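Local coordinates for protein unconventional myosin IB (Entamoeba histolytica, PDB 5XGG) that probably binds proline-rich peptides through this C-terminal SH3 domain of a class I, actin-based motor, at residues L21-G26 / G48-N53; A9-T14 / N52-E57. One frame throughout, in Å; residues are numbered along the deposited sequence.

Contact 1. Residues L21-G26 / G48-N53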
# COMPACT_ATOMS: atom_id res chain seq x y z
N LEU A 21 5.40 5.64 -4.90
CA LEU A 21 4.02 5.59 -5.40
C LEU A 21 3.19 6.64 -4.72
O LEU A 21 3.02 6.66 -3.49
CB LEU A 21 3.48 4.17 -5.19
CG LEU A 21 2.01 3.89 -5.56
CD1 LEU A 21 1.83 3.96 -7.05
CD2 LEU A 21 1.64 2.45 -4.96
N SER A 22 2.53 7.49 -5.50
CA SER A 22 1.49 8.38 -4.99
C SER A 22 0.13 7.72 -4.83
O SER A 22 -0.15 6.69 -5.49
CB SER A 22 1.31 9.59 -5.92
OG SER A 22 2.53 10.27 -6.19
N PHE A 23 -0.70 8.31 -3.96
CA PHE A 23 -2.01 7.72 -3.70
C PHE A 23 -2.85 8.75 -2.96
O PHE A 23 -2.36 9.76 -2.45
CB PHE A 23 -1.92 6.35 -2.94
CG PHE A 23 -1.13 6.40 -1.71
CD1 PHE A 23 -1.74 6.73 -0.46
CD2 PHE A 23 0.23 6.05 -1.73
CE1 PHE A 23 -0.94 6.81 0.71
CE2 PHE A 23 1.00 6.12 -0.54
CZ PHE A 23 0.40 6.47 0.66
N LYS A 24 -4.15 8.48 -2.96
CA LYS A 24 -5.13 9.30 -2.32
C LYS A 24 -5.80 8.49 -1.21
O LYS A 24 -5.77 7.27 -1.21
CB LYS A 24 -6.09 9.83 -3.39
CG LYS A 24 -7.25 8.98 -3.77
CD LYS A 24 -7.85 9.47 -5.12
CE LYS A 24 -9.04 8.58 -5.58
NZ LYS A 24 -8.58 7.27 -6.15
N VAL A 25 -6.50 9.18 -0.33
CA VAL A 25 -7.18 8.60 0.78
C VAL A 25 -8.19 7.61 0.29
O VAL A 25 -8.88 7.87 -0.67
CB VAL A 25 -7.94 9.61 1.65
CG1 VAL A 25 -8.38 8.92 2.90
CG2 VAL A 25 -7.07 10.74 2.08
N GLY A 26 -8.18 6.44 0.90
CA GLY A 26 -9.07 5.39 0.54
C GLY A 26 -8.60 4.38 -0.46
O GLY A 26 -9.31 3.29 -0.69
N GLY A 48 5.46 1.14 -6.58
CA GLY A 48 6.47 2.01 -5.98
C GLY A 48 6.43 1.90 -4.46
O GLY A 48 5.50 1.34 -3.87
N TRP A 49 7.41 2.49 -3.81
CA TRP A 49 7.42 2.49 -2.37
C TRP A 49 6.42 3.51 -1.81
O TRP A 49 6.30 4.64 -2.28
CB TRP A 49 8.84 2.83 -1.83
CG TRP A 49 9.85 1.87 -2.21
CD1 TRP A 49 10.75 2.01 -3.22
CD2 TRP A 49 10.06 0.55 -1.64
NE1 TRP A 49 11.54 0.85 -3.30
CE2 TRP A 49 11.16 -0.04 -2.35
CE3 TRP A 49 9.46 -0.18 -0.61
CZ2 TRP A 49 11.58 -1.35 -2.09
CZ3 TRP A 49 9.95 -1.41 -0.25
CH2 TRP A 49 11.00 -2.04 -1.02
N ILE A 50 5.82 3.09 -0.71
CA ILE A 50 4.91 3.90 0.08
C ILE A 50 5.32 3.86 1.54
O ILE A 50 5.83 2.88 2.06
CB ILE A 50 3.47 3.41 -0.07
CG1 ILE A 50 3.19 2.01 0.61
CG2 ILE A 50 3.02 3.35 -1.50
CD1 ILE A 50 1.71 1.60 0.57
N PRO A 51 5.11 4.97 2.26
CA PRO A 51 5.31 4.99 3.71
C PRO A 51 4.21 4.24 4.45
O PRO A 51 3.02 4.56 4.26
CB PRO A 51 5.23 6.50 4.02
CG PRO A 51 4.41 7.05 2.92
CD PRO A 51 4.61 6.21 1.72
N ASN A 52 4.60 3.20 5.23
CA ASN A 52 3.60 2.38 5.84
C ASN A 52 2.76 3.08 6.89
O ASN A 52 1.71 2.65 7.17
CB ASN A 52 4.21 1.05 6.37
CG ASN A 52 5.08 1.23 7.63
OD1 ASN A 52 4.88 2.10 8.42
ND2 ASN A 52 6.03 0.32 7.82
N ASN A 53 3.25 4.22 7.47
CA ASN A 53 2.45 4.96 8.41
C ASN A 53 1.41 5.88 7.78
O ASN A 53 0.71 6.58 8.53
CB ASN A 53 3.37 5.69 9.37
CG ASN A 53 4.30 6.73 8.71
OD1 ASN A 53 4.27 6.94 7.53
ND2 ASN A 53 5.20 7.33 9.52
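Leu21 opens the contact with its backbone, its N-H donating to the carbonyl O of Trp49. The bond is short and nearly straight, Leu21 N to Trp49 O 2.9 Å with 163° at the hydrogen, although the donor stands well above the carbonyl plane. The same close backbone approach places Leu21 CB against Gly48, 3.7 Å from Gly48 O. With CG swung to the far side from the backbone N (chi1 176°), the chain then runs on beside Ile50, and CD2 comes to Ile50 CG2 at 3.8 Å. Glycine suits position 48 because a beta carbon there would collide with Leu21 N, and leucine suits 21 because a branched, flexible alkyl chain can lie beside Ile50, pointing the same way. After Ser22, whose OG is hydrogen-bonded to Ala15 N across the loop, the chain turns a side chain inward again.

This is Phe23. A first torsion of 53° sets CG between the backbone N and the carbonyl carbon, and from there the side chain crosses that of Ile50 at about a right angle. CE2 does the touching, meeting Ile50 CG2 obliquely at 3.6 Å. Pro51 comes at the ring edge, its CD 4.3 Å from Phe23 CE2. The CG2 methyl of Ile50 touches both Leu21 and Phe23, a place suited to a beta-branched residue.

Leu21, Phe23 and Ile50 belong to the hydrophobic core of the SH3 barrel. Segment 21-26 is part of the returning limb of the RT loop, and of that limb Leu21 and Phe23 lie against edge strand 46-51; that strand pairs on its other side with strand 38-43, and Ile29 of strand 28-35 packs against both Phe23 and Ile50.

Contact 2. Residues A9-T14 / N52-E57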
# COMPACT_ATOMS: atom_id res chain seq x y z
N ALA A 9 -5.28 3.49 2.24
CA ALA A 9 -4.62 4.76 2.56
C ALA A 9 -5.51 5.57 3.53
O ALA A 9 -6.70 5.71 3.33
CB ALA A 9 -4.41 5.56 1.28
N LEU A 10 -4.87 6.10 4.56
CA LEU A 10 -5.48 6.90 5.58
C LEU A 10 -5.35 8.41 5.18
O LEU A 10 -6.20 9.27 5.57
CB LEU A 10 -4.78 6.68 6.87
CG LEU A 10 -4.81 5.31 7.46
CD1 LEU A 10 -3.95 5.24 8.70
CD2 LEU A 10 -6.29 4.87 7.66
N TYR A 11 -4.21 8.76 4.58
CA TYR A 11 -3.96 10.14 4.11
C TYR A 11 -3.38 10.04 2.67
O TYR A 11 -2.81 8.95 2.30
CB TYR A 11 -2.91 10.77 5.01
CG TYR A 11 -3.03 10.36 6.42
CD1 TYR A 11 -4.10 10.87 7.25
CD2 TYR A 11 -2.09 9.44 7.01
CE1 TYR A 11 -4.24 10.39 8.57
CE2 TYR A 11 -2.24 9.02 8.29
CZ TYR A 11 -3.32 9.48 9.07
OH TYR A 11 -3.44 8.97 10.37
N PRO A 12 -3.49 11.10 1.85
CA PRO A 12 -2.88 11.05 0.57
C PRO A 12 -1.36 11.17 0.70
O PRO A 12 -0.88 11.67 1.66
CB PRO A 12 -3.48 12.30 -0.16
CG PRO A 12 -3.63 13.29 0.89
CD PRO A 12 -4.03 12.47 2.11
N TYR A 13 -0.66 10.77 -0.34
CA TYR A 13 0.81 10.86 -0.38
C TYR A 13 1.21 11.19 -1.77
O TYR A 13 0.75 10.55 -2.71
CB TYR A 13 1.43 9.55 0.06
CG TYR A 13 2.96 9.62 0.14
CD1 TYR A 13 3.58 10.40 1.09
CD2 TYR A 13 3.77 8.98 -0.80
CE1 TYR A 13 4.94 10.55 1.08
CE2 TYR A 13 5.13 9.09 -0.78
CZ TYR A 13 5.71 9.87 0.15
OH TYR A 13 7.09 10.08 0.23
N THR A 14 2.14 12.15 -1.92
CA THR A 14 2.80 12.43 -3.20
C THR A 14 4.19 11.91 -3.20
O THR A 14 5.01 12.28 -2.37
CB THR A 14 2.85 13.95 -3.47
OG1 THR A 14 1.51 14.41 -3.50
CG2 THR A 14 3.48 14.24 -4.76
N ASN A 52 4.60 3.20 5.23
CA ASN A 52 3.60 2.38 5.84
C ASN A 52 2.76 3.08 6.89
O ASN A 52 1.71 2.65 7.17
CB ASN A 52 4.21 1.05 6.37
CG ASN A 52 5.08 1.23 7.63
OD1 ASN A 52 4.88 2.10 8.42
ND2 ASN A 52 6.03 0.32 7.82
N ASN A 53 3.25 4.22 7.47
CA ASN A 53 2.45 4.96 8.41
C ASN A 53 1.41 5.88 7.78
O ASN A 53 0.71 6.58 8.53
CB ASN A 53 3.37 5.69 9.37
CG ASN A 53 4.30 6.73 8.71
OD1 ASN A 53 4.27 6.94 7.53
ND2 ASN A 53 5.20 7.33 9.52
N TYR A 54 1.20 5.77 6.43
CA TYR A 54 0.10 6.42 5.72
C TYR A 54 -1.06 5.54 5.49
O TYR A 54 -2.09 5.96 5.02
CB TYR A 54 0.52 7.11 4.41
CG TYR A 54 1.20 8.40 4.56
CD1 TYR A 54 2.41 8.53 5.27
CD2 TYR A 54 0.74 9.54 3.88
CE1 TYR A 54 3.05 9.77 5.33
CE2 TYR A 54 1.34 10.79 4.03
CZ TYR A 54 2.52 10.88 4.69
OH TYR A 54 3.15 12.10 4.74
N VAL A 55 -0.90 4.26 5.81
CA VAL A 55 -1.91 3.28 5.49
C VAL A 55 -2.21 2.33 6.65
O VAL A 55 -1.52 2.36 7.65
CB VAL A 55 -1.41 2.45 4.29
CG1 VAL A 55 -0.96 3.33 3.10
CG2 VAL A 55 -0.30 1.47 4.67
N LYS A 56 -3.29 1.58 6.48
CA LYS A 56 -3.74 0.56 7.46
C LYS A 56 -4.03 -0.72 6.78
O LYS A 56 -4.84 -0.77 5.83
CB LYS A 56 -5.01 0.99 8.16
CG LYS A 56 -5.28 0.16 9.43
CD LYS A 56 -6.75 0.26 9.83
CE LYS A 56 -6.95 -0.12 11.30
NZ LYS A 56 -8.25 -0.80 11.52
N GLU A 57 -3.37 -1.75 7.28
CA GLU A 57 -3.47 -3.08 6.67
C GLU A 57 -4.87 -3.57 6.85
O GLU A 57 -5.44 -3.38 7.89
CB GLU A 57 -2.38 -4.02 7.23
CG GLU A 57 -2.20 -5.23 6.31
CD GLU A 57 -1.18 -6.18 6.84
OE1 GLU A 57 -0.49 -5.87 7.88
OE2 GLU A 57 -1.11 -7.22 6.17
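Tyr54 lies between Tyr11 and Tyr13, an aromatic cluster built from the ALYPY sequence of residues 9-13, this protein's version of the SH3 ALYDY motif, and the 3-10 turn 52-54. From CB, a first torsion of -77° sets CG beside the backbone N and carries the ring across toward segment 9-14. CD2 is the first ring atom to arrive, 4.0 Å from Tyr11 CB. CE2 follows with Pro12 O at 3.4 Å, the carbonyl oxygen sitting near the ring plane, where the aromatic hydrogens carry a partial positive charge. CE2 also meets Tyr13 CD1 at 3.7 Å, and CZ and OH pass beneath that same carbon, which stands over the face of the Tyr54 ring, offset toward its rim.

Tyr13 presents its edge to one face of Tyr54, ring centres 5.1 Å apart and planes at 73°. Tyr11 does likewise at the opposite face, more distantly, with planes at 83°. These two T-shaped pairs flank the Tyr54 ring, and tyrosine suits all three places: flat enough to interlock, yet with a hydroxyl that tolerates the surface. That of Tyr13 is hydrogen-bonded to Glu20.

The backbones join just beyond. Ala9 and Val55 form an antiparallel non-hydrogen-bonded pair, in which Val55 CG1 lies nearer Ala9 CA than the Ala9 methyl, and a small side chain suits this close approach of the backbones. One residue on, Leu10 N donates to Tyr54 O at 2.8 Å, in the carbonyl plane and nearly straight, joining the 3-10 turn to the motif. Leu10 then lies along the last strand, CG near Tyr54 O and CD1 near Val55 O, an apolar chain against backbone. Its other branch ends the contact, CD2 reaching Lys56 CB at 4.1 Å.

Overall arrangement
The two contacts lie side by side, their centres about 5 Å apart, and share Asn52 and Asn53, where strand 46-51 passes through the 3-10 turn into strand 55-57. Their first segments are the two limbs of the RT loop. Phe23 O lies 2.9 Å from Tyr13 N and Gly26 N lies 2.9 Å from Ala9 O, both probable hydrogen bonds, and Phe23 CE1 packs 3.3 Å from Tyr11 O. Phe23, packed on Tyr54, and Pro51, packed on Tyr13, carry contact 1 up to the tyrosines of contact 2. With Trp38 and Pro51, which both touch Tyr13, these tyrosines probably correspond to part of the aromatic groove by which SH3 domains bind proline-rich ligands.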